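Halogenase PltM (Pseudomonas fluorescens, PDB 6BZN) halogenates phenolic substrates, accepting chloride, bromide or iodide, and probably works as an FAD-dependent monooxygenase-type enzyme. Local coordinates at residues Leu126-Leu131 and Asn516-Lys521; Asp409-Asn414 and Glu490-Leu495; Ser122-Val127 and Leu235-Ser240; Glu243-Thr248 and Val260-Asn265. One frame throughout, in Å; residues are numbered along the deposited sequence.

Contact 1 (Leu126-Leu131 and Asn516-Lys521)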
loop_
_atom_site.group_PDB
_atom_site.type_symbol
_atom_site.label_atom_id
_atom_site.label_comp_id
_atom_site.label_asym_id
_atom_site.label_seq_id
_atom_site.Cartn_x
_atom_site.Cartn_y
_atom_site.Cartn_z
ATOM N N LEU A 126 15.356 -15.243 -9.445
ATOM C CA LEU A 126 14.844 -13.872 -9.510
ATOM C C LEU A 126 13.650 -13.773 -10.461
ATOM O O LEU A 126 13.633 -14.416 -11.510
ATOM C CB LEU A 126 15.915 -12.918 -10.065
ATOM C CG LEU A 126 16.886 -12.216 -9.131
ATOM C CD1 LEU A 126 17.557 -13.204 -8.200
ATOM C CD2 LEU A 126 17.917 -11.452 -9.966
ATOM N N VAL A 127 12.669 -12.951 -10.107
ATOM C CA VAL A 127 11.671 -12.478 -11.064
ATOM C C VAL A 127 11.555 -10.967 -10.891
ATOM O O VAL A 127 11.677 -10.450 -9.775
ATOM C CB VAL A 127 10.275 -13.156 -10.936
ATOM C CG1 VAL A 127 10.349 -14.632 -11.287
ATOM C CG2 VAL A 127 9.670 -12.984 -9.546
ATOM N N ALA A 128 11.339 -10.265 -11.994
ATOM C CA ALA A 128 11.188 -8.815 -11.950
ATOM C C ALA A 128 10.437 -8.342 -13.187
ATOM O O ALA A 128 11.045 -8.130 -14.224
ATOM C CB ALA A 128 12.551 -8.131 -11.848
ATOM N N PRO A 129 9.106 -8.196 -13.087
ATOM C CA PRO A 129 8.370 -7.688 -14.238
ATOM C C PRO A 129 8.468 -6.167 -14.296
ATOM O O PRO A 129 8.009 -5.513 -13.377
ATOM C CB PRO A 129 6.936 -8.154 -13.984
ATOM C CG PRO A 129 6.843 -8.413 -12.507
ATOM C CD PRO A 129 8.226 -8.613 -11.979
ATOM N N PRO A 130 9.078 -5.601 -15.354
ATOM C CA PRO A 130 9.297 -4.158 -15.335
ATOM C C PRO A 130 8.079 -3.306 -15.681
ATOM O O PRO A 130 7.153 -3.766 -16.366
ATOM C CB PRO A 130 10.410 -3.949 -16.368
ATOM C CG PRO A 130 10.408 -5.139 -17.230
ATOM C CD PRO A 130 9.676 -6.244 -16.545
ATOM N N LEU A 131 8.096 -2.074 -15.201
ATOM C CA LEU A 131 7.112 -1.061 -15.579
ATOM C C LEU A 131 7.542 -0.425 -16.898
ATOM O O LEU A 131 8.704 -0.514 -17.288
ATOM C CB LEU A 131 7.043 0.031 -14.506
ATOM C CG LEU A 131 6.767 -0.428 -13.071
ATOM C CD1 LEU A 131 7.030 0.707 -12.098
ATOM C CD2 LEU A 131 5.348 -0.959 -12.937
ATOM N N ASN A 516 10.323 -17.571 -18.789
ATOM C CA ASN A 516 10.537 -16.133 -18.837
ATOM C C ASN A 516 10.255 -15.496 -17.467
ATOM O O ASN A 516 9.103 -15.248 -17.112
ATOM C CB ASN A 516 9.651 -15.487 -19.901
ATOM C CG ASN A 516 9.812 -13.972 -19.957
ATOM O OD1 ASN A 516 10.816 -13.416 -19.494
ATOM N ND2 ASN A 516 8.815 -13.295 -20.508
ATOM N N ARG A 517 11.319 -15.184 -16.738
ATOM C CA ARG A 517 11.222 -14.628 -15.386
ATOM C C ARG A 517 11.089 -13.102 -15.303
ATOM O O ARG A 517 10.979 -12.548 -14.207
ATOM C CB ARG A 517 12.426 -15.097 -14.587
ATOM C CG ARG A 517 12.356 -16.587 -14.360
ATOM C CD ARG A 517 13.510 -17.168 -13.576
ATOM N NE ARG A 517 14.786 -17.216 -14.286
ATOM C CZ ARG A 517 15.792 -16.343 -14.155
ATOM N NH1 ARG A 517 15.688 -15.263 -13.385
ATOM N NH2 ARG A 517 16.929 -16.528 -14.833
ATOM N N PHE A 518 11.110 -12.438 -16.452
ATOM C CA PHE A 518 11.023 -10.991 -16.553
ATOM C C PHE A 518 9.951 -10.672 -17.569
ATOM O O PHE A 518 10.235 -10.376 -18.733
ATOM C CB PHE A 518 12.375 -10.414 -16.984
ATOM C CG PHE A 518 13.503 -10.828 -16.095
ATOM C CD1 PHE A 518 13.611 -10.298 -14.816
ATOM C CD2 PHE A 518 14.439 -11.761 -16.509
ATOM C CE1 PHE A 518 14.626 -10.688 -13.970
ATOM C CE2 PHE A 518 15.472 -12.145 -15.669
ATOM C CZ PHE A 518 15.563 -11.614 -14.396
ATOM N N ILE A 519 8.709 -10.745 -17.112
ATOM C CA ILE A 519 7.546 -10.559 -17.974
ATOM C C ILE A 519 7.425 -9.100 -18.411
ATOM O O ILE A 519 7.290 -8.217 -17.566
ATOM C CB ILE A 519 6.262 -11.005 -17.248
ATOM C CG1 ILE A 519 6.318 -12.516 -16.994
ATOM C CG2 ILE A 519 5.018 -10.632 -18.043
ATOM C CD1 ILE A 519 5.366 -12.990 -15.918
ATOM N N LEU A 520 7.450 -8.861 -19.722
ATOM C CA LEU A 520 7.439 -7.490 -20.267
ATOM C C LEU A 520 6.032 -7.042 -20.620
ATOM O O LEU A 520 5.162 -7.859 -20.930
ATOM C CB LEU A 520 8.330 -7.398 -21.513
ATOM C CG LEU A 520 9.766 -7.901 -21.390
ATOM C CD1 LEU A 520 10.489 -7.745 -22.724
ATOM C CD2 LEU A 520 10.533 -7.166 -20.295
ATOM N N LYS A 521 5.812 -5.731 -20.563
ATOM C CA LYS A 521 4.556 -5.143 -21.013
ATOM C C LYS A 521 4.400 -5.216 -22.526
ATOM O O LYS A 521 5.376 -5.447 -23.252
ATOM C CB LYS A 521 4.436 -3.667 -20.607
ATOM C CG LYS A 521 3.575 -3.410 -19.385
ATOM C CD LYS A 521 4.330 -3.580 -18.094
ATOM C CE LYS A 521 3.654 -2.849 -16.938
ATOM N NZ LYS A 521 2.460 -3.593 -16.446
HETATM O O HOH W 1 5.800 -6.145 -16.781
HETATM O O HOH W 2 7.671 -3.824 -19.579
#
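The outermost strand of the seven-stranded mixed sheet, 126-131, is flanked by the C-terminal tail 516-521, which runs almost parallel to it at an end-to-end angle of 5°. The pairing starts at Arg517. Arg517 NH1 donates to Leu126 O at 2.9 Å, with the acceptor lying almost in the guanidinium plane; the bend of the chain at chi3 (-71°) folds the group back to reach that carbonyl. Two residues on from Leu126, Ala128 N donates to Arg517 O at 3.2 Å, in the carbonyl plane, and Val127 CA makes a CA-H...O contact with the same oxygen. An Asx turn shapes the tail here, since Asn516 OD1 accepts from Phe518 N at 3.2 Å. The Phe518 ring then presents its edge to Ala128 O, while Ala128 CB packs on Phe518 CD1 at 3.8 Å.

Further along, direct backbone bonding gives way to apolar packing and water. Pro130 CG meets Leu520 CD2 at 3.7 Å, and one water donates to both Pro130 O (2.8 Å) and Ile519 O. A second water accepts from Lys521 N and donates a longer bond to Pro130 O. Helix 410-441 also borders the strand and tail, through Val127 on Trp413 and Ile519 on Arg418. Such partial, water-assisted pairing is that of a C-terminal tail laid along a sheet edge, without forming a regular extra strand.

Contact 2 (Asp409-Asn414 and Glu490-Leu495)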
loop_
_atom_site.group_PDB
_atom_site.type_symbol
_atom_site.label_atom_id
_atom_site.label_comp_id
_atom_site.label_asym_id
_atom_site.label_seq_id
_atom_site.Cartn_x
_atom_site.Cartn_y
_atom_site.Cartn_z
ATOM N N ASP A 409 9.598 -21.924 -1.971
ATOM C CA ASP A 409 10.322 -22.503 -3.111
ATOM C C ASP A 409 10.351 -21.508 -4.268
ATOM O O ASP A 409 9.334 -20.874 -4.569
ATOM C CB ASP A 409 9.603 -23.790 -3.532
ATOM C CG ASP A 409 10.212 -24.430 -4.760
ATOM O OD1 ASP A 409 11.314 -24.985 -4.650
ATOM O OD2 ASP A 409 9.584 -24.375 -5.832
ATOM N N PHE A 410 11.506 -21.338 -4.917
ATOM C CA PHE A 410 11.577 -20.346 -5.976
ATOM C C PHE A 410 10.651 -20.659 -7.148
ATOM O O PHE A 410 9.953 -19.773 -7.625
ATOM C CB PHE A 410 12.986 -20.110 -6.525
ATOM C CG PHE A 410 12.960 -19.236 -7.732
ATOM C CD1 PHE A 410 12.675 -17.882 -7.594
ATOM C CD2 PHE A 410 13.065 -19.778 -9.014
ATOM C CE1 PHE A 410 12.564 -17.064 -8.709
ATOM C CE2 PHE A 410 12.959 -18.964 -10.133
ATOM C CZ PHE A 410 12.707 -17.611 -9.981
ATOM N N HIS A 411 10.660 -21.908 -7.636
ATOM C CA HIS A 411 9.805 -22.260 -8.776
ATOM C C HIS A 411 8.330 -21.973 -8.452
ATOM O O HIS A 411 7.607 -21.388 -9.267
ATOM C CB HIS A 411 10.016 -23.720 -9.225
ATOM C CG HIS A 411 9.147 -24.123 -10.375
ATOM N ND1 HIS A 411 9.291 -23.585 -11.638
ATOM C CD2 HIS A 411 8.109 -24.992 -10.452
ATOM C CE1 HIS A 411 8.374 -24.102 -12.440
ATOM N NE2 HIS A 411 7.642 -24.950 -11.744
ATOM N N LEU A 412 7.904 -22.334 -7.246
ATOM C CA LEU A 412 6.542 -22.052 -6.792
ATOM C C LEU A 412 6.290 -20.540 -6.779
ATOM O O LEU A 412 5.263 -20.074 -7.298
ATOM C CB LEU A 412 6.288 -22.674 -5.415
ATOM C CG LEU A 412 4.929 -22.428 -4.745
ATOM C CD1 LEU A 412 3.782 -22.854 -5.635
ATOM C CD2 LEU A 412 4.887 -23.152 -3.410
ATOM N N TRP A 413 7.239 -19.779 -6.233
ATOM C CA TRP A 413 7.116 -18.321 -6.246
ATOM C C TRP A 413 6.973 -17.806 -7.681
ATOM O O TRP A 413 6.112 -16.977 -7.972
ATOM C CB TRP A 413 8.277 -17.607 -5.549
ATOM C CG TRP A 413 8.091 -16.159 -5.669
ATOM C CD1 TRP A 413 8.702 -15.319 -6.555
ATOM C CD2 TRP A 413 7.136 -15.375 -4.965
ATOM N NE1 TRP A 413 8.199 -14.051 -6.418
ATOM C CE2 TRP A 413 7.239 -14.058 -5.445
ATOM C CE3 TRP A 413 6.210 -15.655 -3.956
ATOM C CZ2 TRP A 413 6.455 -13.014 -4.941
ATOM C CZ3 TRP A 413 5.434 -14.626 -3.453
ATOM C CH2 TRP A 413 5.554 -13.317 -3.951
ATOM N N ASN A 414 7.823 -18.301 -8.574
ATOM C CA ASN A 414 7.804 -17.847 -9.962
ATOM C C ASN A 414 6.419 -18.062 -10.570
ATOM O O ASN A 414 5.852 -17.136 -11.160
ATOM C CB ASN A 414 8.928 -18.557 -10.753
ATOM C CG ASN A 414 8.985 -18.156 -12.213
ATOM O OD1 ASN A 414 8.450 -17.135 -12.631
ATOM N ND2 ASN A 414 9.651 -18.994 -13.012
ATOM N N GLU A 490 3.922 -30.086 -7.127
ATOM C CA GLU A 490 2.504 -30.321 -7.403
ATOM C C GLU A 490 1.716 -29.016 -7.386
ATOM O O GLU A 490 0.885 -28.755 -8.255
ATOM C CB GLU A 490 1.919 -31.261 -6.356
ATOM C CG GLU A 490 0.433 -31.545 -6.504
ATOM C CD GLU A 490 -0.105 -32.286 -5.297
ATOM O OE1 GLU A 490 -0.707 -31.628 -4.420
ATOM O OE2 GLU A 490 0.111 -33.516 -5.210
ATOM N N THR A 491 1.974 -28.223 -6.361
ATOM C CA THR A 491 1.319 -26.933 -6.186
ATOM C C THR A 491 1.652 -25.995 -7.360
ATOM O O THR A 491 0.750 -25.438 -7.976
ATOM C CB THR A 491 1.731 -26.334 -4.835
ATOM O OG1 THR A 491 1.484 -27.307 -3.799
ATOM C CG2 THR A 491 0.978 -25.046 -4.538
ATOM N N ALA A 492 2.936 -25.856 -7.683
ATOM C CA ALA A 492 3.358 -25.012 -8.805
ATOM C C ALA A 492 2.666 -25.440 -10.094
ATOM O O ALA A 492 2.182 -24.607 -10.865
ATOM C CB ALA A 492 4.861 -25.058 -8.977
ATOM N N ASN A 493 2.592 -26.749 -10.317
ATOM C CA ASN A 493 1.950 -27.240 -11.532
ATOM C C ASN A 493 0.449 -26.951 -11.585
ATOM O O ASN A 493 -0.074 -26.595 -12.637
ATOM C CB ASN A 493 2.182 -28.730 -11.712
ATOM C CG ASN A 493 1.676 -29.215 -13.055
ATOM O OD1 ASN A 493 2.269 -28.908 -14.090
ATOM N ND2 ASN A 493 0.550 -29.920 -13.056
ATOM N N ALA A 494 -0.233 -27.129 -10.455
ATOM C CA ALA A 494 -1.655 -26.807 -10.332
ATOM C C ALA A 494 -1.901 -25.320 -10.630
ATOM O O ALA A 494 -2.845 -24.972 -11.360
ATOM C CB ALA A 494 -2.170 -27.179 -8.946
ATOM N N LEU A 495 -1.041 -24.444 -10.098
ATOM C CA LEU A 495 -1.131 -23.023 -10.437
ATOM C C LEU A 495 -0.913 -22.772 -11.933
ATOM O O LEU A 495 -1.653 -22.015 -12.545
ATOM C CB LEU A 495 -0.148 -22.182 -9.620
ATOM C CG LEU A 495 -0.352 -22.095 -8.109
ATOM C CD1 LEU A 495 0.813 -21.331 -7.486
ATOM C CD2 LEU A 495 -1.675 -21.446 -7.751
#
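Leu412 and Ala492 mark the closest backbone approach of two helices, 410-441 and 488-502, whose short-segment axes pass 8.9 Å apart at a crossing angle of 15°. One branch of Leu412, CD1, does the touching. With CG anti to the backbone N (chi1 177°), the side chain reaches across so that its CD1 packs against three residues of the other helix, Thr491, Ala492 and Leu495. Leu412 CD1 meets Thr491 CG2 at 3.7 Å, the two side chains crossing at a slant, and comes equally near to Ala492 N. Leu495 CD1 lies 3.8 Å from Leu412 CD1. Beside this branch, Ala492 CB points at the first helix, and its small size lets the backbones come close. The His411 imidazole lies obliquely to Ala492 CB, with His411 CD2 at 3.6 Å and NE2 slightly farther, forming the exposed border of an otherwise buried, apolar contact.

The start of helix 410-441 is fixed by Asp409, the N-cap, whose OD2 accepts from Leu412 N at 3.0 Å on the anti side of the carboxylate. This bond steadies the turn that carries Leu412. Around the pair, helix 465-483 covers Thr491 and Leu495 through residues such as Val477 and Ser474, while Phe410, Trp413 and Asn414 pack against Val127 of strand 126-131, placing helix 410-441 between the sheet edge and helix 488-502.

Contact 3 (Ser122-Val127 and Leu235-Ser240)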
loop_
_atom_site.group_PDB
_atom_site.type_symbol
_atom_site.label_atom_id
_atom_site.label_comp_id
_atom_site.label_asym_id
_atom_site.label_seq_id
_atom_site.Cartn_x
_atom_site.Cartn_y
_atom_site.Cartn_z
ATOM N N SER A 122 21.159 -18.142 -5.537
ATOM C CA SER A 122 21.408 -18.074 -6.974
ATOM C C SER A 122 20.808 -16.808 -7.596
ATOM O O SER A 122 19.620 -16.528 -7.417
ATOM C CB SER A 122 20.857 -19.311 -7.670
ATOM O OG SER A 122 20.820 -19.125 -9.067
ATOM N N PRO A 123 21.610 -16.064 -8.373
ATOM C CA PRO A 123 21.033 -14.955 -9.148
ATOM C C PRO A 123 20.061 -15.356 -10.268
ATOM O O PRO A 123 19.512 -14.478 -10.920
ATOM C CB PRO A 123 22.251 -14.228 -9.742
ATOM C CG PRO A 123 23.447 -14.972 -9.330
ATOM C CD PRO A 123 23.069 -16.183 -8.540
ATOM N N ASP A 124 19.850 -16.653 -10.497
ATOM C CA ASP A 124 18.759 -17.115 -11.365
ATOM C C ASP A 124 17.433 -17.353 -10.639
ATOM O O ASP A 124 16.435 -17.624 -11.283
ATOM C CB ASP A 124 19.184 -18.372 -12.109
ATOM C CG ASP A 124 20.430 -18.136 -12.939
ATOM O OD1 ASP A 124 20.464 -17.122 -13.677
ATOM O OD2 ASP A 124 21.386 -18.926 -12.815
ATOM N N HIS A 125 17.422 -17.230 -9.315
ATOM C CA HIS A 125 16.177 -17.323 -8.534
ATOM C C HIS A 125 15.603 -15.930 -8.318
ATOM O O HIS A 125 15.375 -15.522 -7.167
ATOM C CB HIS A 125 16.435 -18.041 -7.205
ATOM C CG HIS A 125 16.814 -19.473 -7.367
ATOM N ND1 HIS A 125 17.427 -20.200 -6.371
ATOM C CD2 HIS A 125 16.665 -20.320 -8.413
ATOM C CE1 HIS A 125 17.637 -21.434 -6.794
ATOM N NE2 HIS A 125 17.172 -21.534 -8.025
ATOM N N LEU A 126 15.356 -15.243 -9.445
ATOM C CA LEU A 126 14.844 -13.872 -9.510
ATOM C C LEU A 126 13.650 -13.773 -10.461
ATOM O O LEU A 126 13.633 -14.416 -11.510
ATOM C CB LEU A 126 15.915 -12.918 -10.065
ATOM C CG LEU A 126 16.886 -12.216 -9.131
ATOM C CD1 LEU A 126 17.557 -13.204 -8.200
ATOM C CD2 LEU A 126 17.917 -11.452 -9.966
ATOM N N VAL A 127 12.669 -12.951 -10.107
ATOM C CA VAL A 127 11.671 -12.478 -11.064
ATOM C C VAL A 127 11.555 -10.967 -10.891
ATOM O O VAL A 127 11.677 -10.450 -9.775
ATOM C CB VAL A 127 10.275 -13.156 -10.936
ATOM C CG1 VAL A 127 10.349 -14.632 -11.287
ATOM C CG2 VAL A 127 9.670 -12.984 -9.546
ATOM N N LEU A 235 23.750 -6.818 -14.074
ATOM C CA LEU A 235 22.719 -7.091 -15.088
ATOM C C LEU A 235 23.173 -8.124 -16.120
ATOM O O LEU A 235 22.356 -8.893 -16.612
ATOM C CB LEU A 235 22.306 -5.816 -15.827
ATOM C CG LEU A 235 21.551 -4.743 -15.051
ATOM C CD1 LEU A 235 21.223 -3.591 -15.986
ATOM C CD2 LEU A 235 20.291 -5.329 -14.436
ATOM N N SER A 236 24.467 -8.120 -16.448
ATOM C CA SER A 236 25.052 -9.115 -17.370
ATOM C C SER A 236 24.946 -10.561 -16.871
ATOM O O SER A 236 24.958 -11.502 -17.678
ATOM C CB SER A 236 26.514 -8.769 -17.651
ATOM O OG SER A 236 27.265 -8.779 -16.451
ATOM N N ARG A 237 24.851 -10.742 -15.551
ATOM C CA ARG A 237 24.641 -12.050 -14.949
ATOM C C ARG A 237 23.159 -12.383 -14.773
ATOM O O ARG A 237 22.728 -13.477 -15.119
ATOM C CB ARG A 237 25.376 -12.132 -13.603
ATOM C CG ARG A 237 25.161 -13.400 -12.802
ATOM C CD ARG A 237 25.638 -14.651 -13.528
ATOM N NE ARG A 237 25.241 -15.848 -12.785
ATOM C CZ ARG A 237 24.070 -16.473 -12.888
ATOM N NH1 ARG A 237 23.123 -16.048 -13.720
ATOM N NH2 ARG A 237 23.845 -17.551 -12.145
ATOM N N THR A 238 22.377 -11.456 -14.221
ATOM C CA THR A 238 20.973 -11.738 -13.944
ATOM C C THR A 238 20.113 -11.729 -15.198
ATOM O O THR A 238 19.090 -12.401 -15.240
ATOM C CB THR A 238 20.372 -10.737 -12.936
ATOM O OG1 THR A 238 20.440 -9.426 -13.484
ATOM C CG2 THR A 238 21.117 -10.792 -11.631
ATOM N N ARG A 239 20.525 -10.960 -16.206
ATOM C CA ARG A 239 19.730 -10.725 -17.415
ATOM C C ARG A 239 18.424 -9.981 -17.128
ATOM O O ARG A 239 17.496 -10.004 -17.947
ATOM C CB ARG A 239 19.429 -12.031 -18.179
ATOM C CG ARG A 239 20.628 -12.963 -18.346
ATOM C CD ARG A 239 20.242 -14.157 -19.212
ATOM N NE ARG A 239 21.274 -15.193 -19.236
ATOM C CZ ARG A 239 21.230 -16.305 -19.981
ATOM N NH1 ARG A 239 22.236 -17.180 -19.923
ATOM N NH2 ARG A 239 20.198 -16.557 -20.793
ATOM N N SER A 240 18.338 -9.308 -15.979
ATOM C CA SER A 240 17.159 -8.531 -15.672
ATOM C C SER A 240 17.139 -7.316 -16.600
ATOM O O SER A 240 18.165 -6.679 -16.793
ATOM C CB SER A 240 17.165 -8.053 -14.226
ATOM O OG SER A 240 16.074 -7.176 -14.029
HETATM O O HOH W 3 18.108 -13.962 -13.137
#
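A type I beta turn, Ser122 to His125, leads into edge strand 126-131 and meets the short helix 235-238 through charge, packing and water. The ionic part joins Asp124 and Arg237 in a two-nitrogen, end-on salt bridge: Arg237 NH1 donates to Asp124 OD1 and NH2 to OD2, each at 2.9 Å and close to straight. Both oxygens lie near the guanidinium plane, yet the carboxylate is turned 44° from it, so that NH2 meets OD2 from above the carboxylate plane. The bend at chi2 (61°) carries the arginine across Pro123 and Asp124 at about a right angle. Arg517 of the C-terminal tail adds a long, weak ion pair to OD1.

Packing comes next. Pro123 CG sits over one guanidinium face, offset toward its rim and 3.8 Å from Arg237 NH2. Deeper in, Thr238 CG2 touches Leu126 CD2 at 3.7 Å and, more loosely, Pro123 CB; Tyr228 of helix 228-231 borders the same residues.

Each segment is also shaped locally by an ST turn: Ser122 OG accepts from Asp124 N, and Thr238 OG1 from Ser240 N. Between the two backbones a water donates to Pro123 O at 2.7 Å and to Thr238 O at 2.8 Å.

Contact 4 (Glu243-Thr248 and Val260-Asn265)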
loop_
_atom_site.group_PDB
_atom_site.type_symbol
_atom_site.label_atom_id
_atom_site.label_comp_id
_atom_site.label_asym_id
_atom_site.label_seq_id
_atom_site.Cartn_x
_atom_site.Cartn_y
_atom_site.Cartn_z
ATOM N N GLU A 243 17.753 -2.573 -13.468
ATOM C CA GLU A 243 18.607 -2.676 -12.293
ATOM C C GLU A 243 17.717 -2.940 -11.086
ATOM O O GLU A 243 16.733 -2.213 -10.872
ATOM C CB GLU A 243 19.367 -1.381 -12.017
ATOM C CG GLU A 243 20.398 -0.964 -13.044
ATOM C CD GLU A 243 20.885 0.457 -12.815
ATOM O OE1 GLU A 243 21.137 0.846 -11.651
ATOM O OE2 GLU A 243 21.000 1.201 -13.800
ATOM N N LEU A 244 18.061 -3.944 -10.291
ATOM C CA LEU A 244 17.295 -4.221 -9.077
ATOM C C LEU A 244 17.449 -3.070 -8.071
ATOM O O LEU A 244 16.541 -2.824 -7.278
ATOM C CB LEU A 244 17.665 -5.549 -8.439
ATOM C CG LEU A 244 17.669 -6.872 -9.220
ATOM C CD1 LEU A 244 17.176 -8.007 -8.331
ATOM C CD2 LEU A 244 16.891 -6.844 -10.512
ATOM N N PHE A 245 18.579 -2.360 -8.148
ATOM C CA PHE A 245 18.801 -1.109 -7.418
ATOM C C PHE A 245 17.695 -0.078 -7.675
ATOM O O PHE A 245 17.291 0.642 -6.761
ATOM C CB PHE A 245 20.169 -0.523 -7.817
ATOM C CG PHE A 245 20.584 0.706 -7.049
ATOM C CD1 PHE A 245 20.535 0.738 -5.653
ATOM C CD2 PHE A 245 21.086 1.826 -7.724
ATOM C CE1 PHE A 245 20.938 1.872 -4.948
ATOM C CE2 PHE A 245 21.499 2.964 -7.017
ATOM C CZ PHE A 245 21.435 2.972 -5.628
ATOM N N LYS A 246 17.222 -0.028 -8.920
ATOM C CA LYS A 246 16.127 0.831 -9.347
ATOM C C LYS A 246 14.796 0.074 -9.339
ATOM O O LYS A 246 14.000 0.177 -10.269
ATOM C CB LYS A 246 16.416 1.404 -10.749
ATOM C CG LYS A 246 17.678 2.252 -10.845
ATOM C CD LYS A 246 17.766 2.913 -12.214
ATOM C CE LYS A 246 19.067 3.691 -12.423
ATOM N NZ LYS A 246 19.115 4.955 -11.638
ATOM N N SER A 247 14.552 -0.662 -8.261
ATOM C CA SER A 247 13.333 -1.422 -8.073
ATOM C C SER A 247 13.035 -1.536 -6.585
ATOM O O SER A 247 13.909 -1.314 -5.744
ATOM C CB SER A 247 13.493 -2.827 -8.663
ATOM O OG SER A 247 14.196 -3.690 -7.782
ATOM N N THR A 248 11.804 -1.892 -6.270
ATOM C CA THR A 248 11.470 -2.358 -4.934
ATOM C C THR A 248 11.884 -3.822 -4.853
ATOM O O THR A 248 11.232 -4.687 -5.424
ATOM C CB THR A 248 9.974 -2.244 -4.685
ATOM O OG1 THR A 248 9.550 -0.916 -5.032
ATOM C CG2 THR A 248 9.611 -2.571 -3.236
ATOM N N VAL A 260 14.451 -3.911 0.247
ATOM C CA VAL A 260 15.482 -2.923 0.000
ATOM C C VAL A 260 14.851 -1.893 -0.944
ATOM O O VAL A 260 14.559 -2.186 -2.117
ATOM C CB VAL A 260 16.748 -3.560 -0.611
ATOM C CG1 VAL A 260 17.845 -2.522 -0.792
ATOM C CG2 VAL A 260 17.248 -4.701 0.269
ATOM N N ILE A 261 14.618 -0.694 -0.411
ATOM C CA ILE A 261 13.881 0.362 -1.081
ATOM C C ILE A 261 14.755 1.612 -1.031
ATOM O O ILE A 261 14.660 2.398 -0.081
ATOM C CB ILE A 261 12.506 0.569 -0.412
ATOM C CG1 ILE A 261 11.626 -0.642 -0.692
ATOM C CG2 ILE A 261 11.796 1.813 -0.913
ATOM C CD1 ILE A 261 10.283 -0.599 -0.021
ATOM N N PRO A 262 15.625 1.795 -2.041
ATOM C CA PRO A 262 16.524 2.958 -2.006
ATOM C C PRO A 262 15.838 4.275 -2.282
ATOM O O PRO A 262 14.937 4.340 -3.136
ATOM C CB PRO A 262 17.524 2.665 -3.134
ATOM C CG PRO A 262 17.443 1.201 -3.330
ATOM C CD PRO A 262 16.006 0.872 -3.121
ATOM N N PHE A 263 16.257 5.321 -1.566
ATOM C CA PHE A 263 15.943 6.698 -1.971
ATOM C C PHE A 263 17.115 7.342 -2.715
ATOM O O PHE A 263 16.975 8.458 -3.187
ATOM C CB PHE A 263 15.545 7.571 -0.776
ATOM C CG PHE A 263 14.433 6.984 0.059
ATOM C CD1 PHE A 263 13.143 6.906 -0.441
ATOM C CD2 PHE A 263 14.685 6.504 1.341
ATOM C CE1 PHE A 263 12.123 6.375 0.323
ATOM C CE2 PHE A 263 13.674 5.963 2.109
ATOM C CZ PHE A 263 12.388 5.906 1.603
ATOM N N ASN A 264 18.237 6.629 -2.831
ATOM C CA ASN A 264 19.494 7.166 -3.387
ATOM C C ASN A 264 19.841 6.612 -4.782
ATOM O O ASN A 264 21.007 6.564 -5.160
ATOM C CB ASN A 264 20.651 6.939 -2.393
ATOM C CG ASN A 264 21.029 5.483 -2.232
ATOM O OD1 ASN A 264 20.184 4.594 -2.348
ATOM N ND2 ASN A 264 22.298 5.227 -1.946
ATOM N N ASN A 265 18.818 6.218 -5.532
ATOM C CA ASN A 265 18.974 5.544 -6.818
ATOM C C ASN A 265 18.486 6.375 -8.004
ATOM O O ASN A 265 18.376 5.851 -9.119
ATOM C CB ASN A 265 18.233 4.199 -6.785
ATOM C CG ASN A 265 16.723 4.344 -6.600
ATOM O OD1 ASN A 265 16.197 5.449 -6.455
ATOM N ND2 ASN A 265 16.026 3.217 -6.570
HETATM O O HOH W 4 16.722 -2.221 -4.407
#
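Asn265 lies over Phe245 in a CH-pi contact: Asn265 CB stands 3.7 Å from the ring centroid, 19° off the normal. Its amide, nearly perpendicular to the ring at 79°, sends Asn265 ND2 to Phe245 O at 2.9 Å in an almost straight bond (174°). Pro262 CG packs obliquely, 3.9 Å from Phe245 CD1. From the next residue, Lys246 NZ donates to Asn265 O at 2.8 Å, the chain bending at chi4 to reach it. Farther along, Thr248 CG2 and Ile261 CG1 lie side by side at 3.8 Å.

A second shell positions these groups. Asn265 OD1 accepts from Ile106 N, the Glu229 carboxylate accepts from Leu244 N and Phe245 N, one to each oxygen, and Ser247 OG donates to Leu244 O. His137 hydrogen-bonds to Thr248 OG1 and Pro262 O through its two ring nitrogens, joining the two strands. Thr248 touches Ala65, which binds FAD in another structure of the protein, though none is bound here. The contact lies at the open end of the beta hairpin 248-253/256-262.

Taken together, the four contacts illustrate how chemistry follows position in a fold. Contacts 2 and 4 are mainly buried, but contact 2 is apolar helix packing, whereas contact 4 combines ring packing with amide and lysine bonds to backbone carbonyls around a hairpin. Contacts 1 and 3 are partly buried and both use Leu126 of the edge strand; water joins backbone carbonyls in each, and contact 3 adds a salt bridge near the surface. Contact 2 reaches the same strand through helix 410-441. Contact 4 reaches the sheet from another strand pair and meets contacts 1 and 3 where Leu244 touches Leu126, while contacts 2 and 4 do not touch.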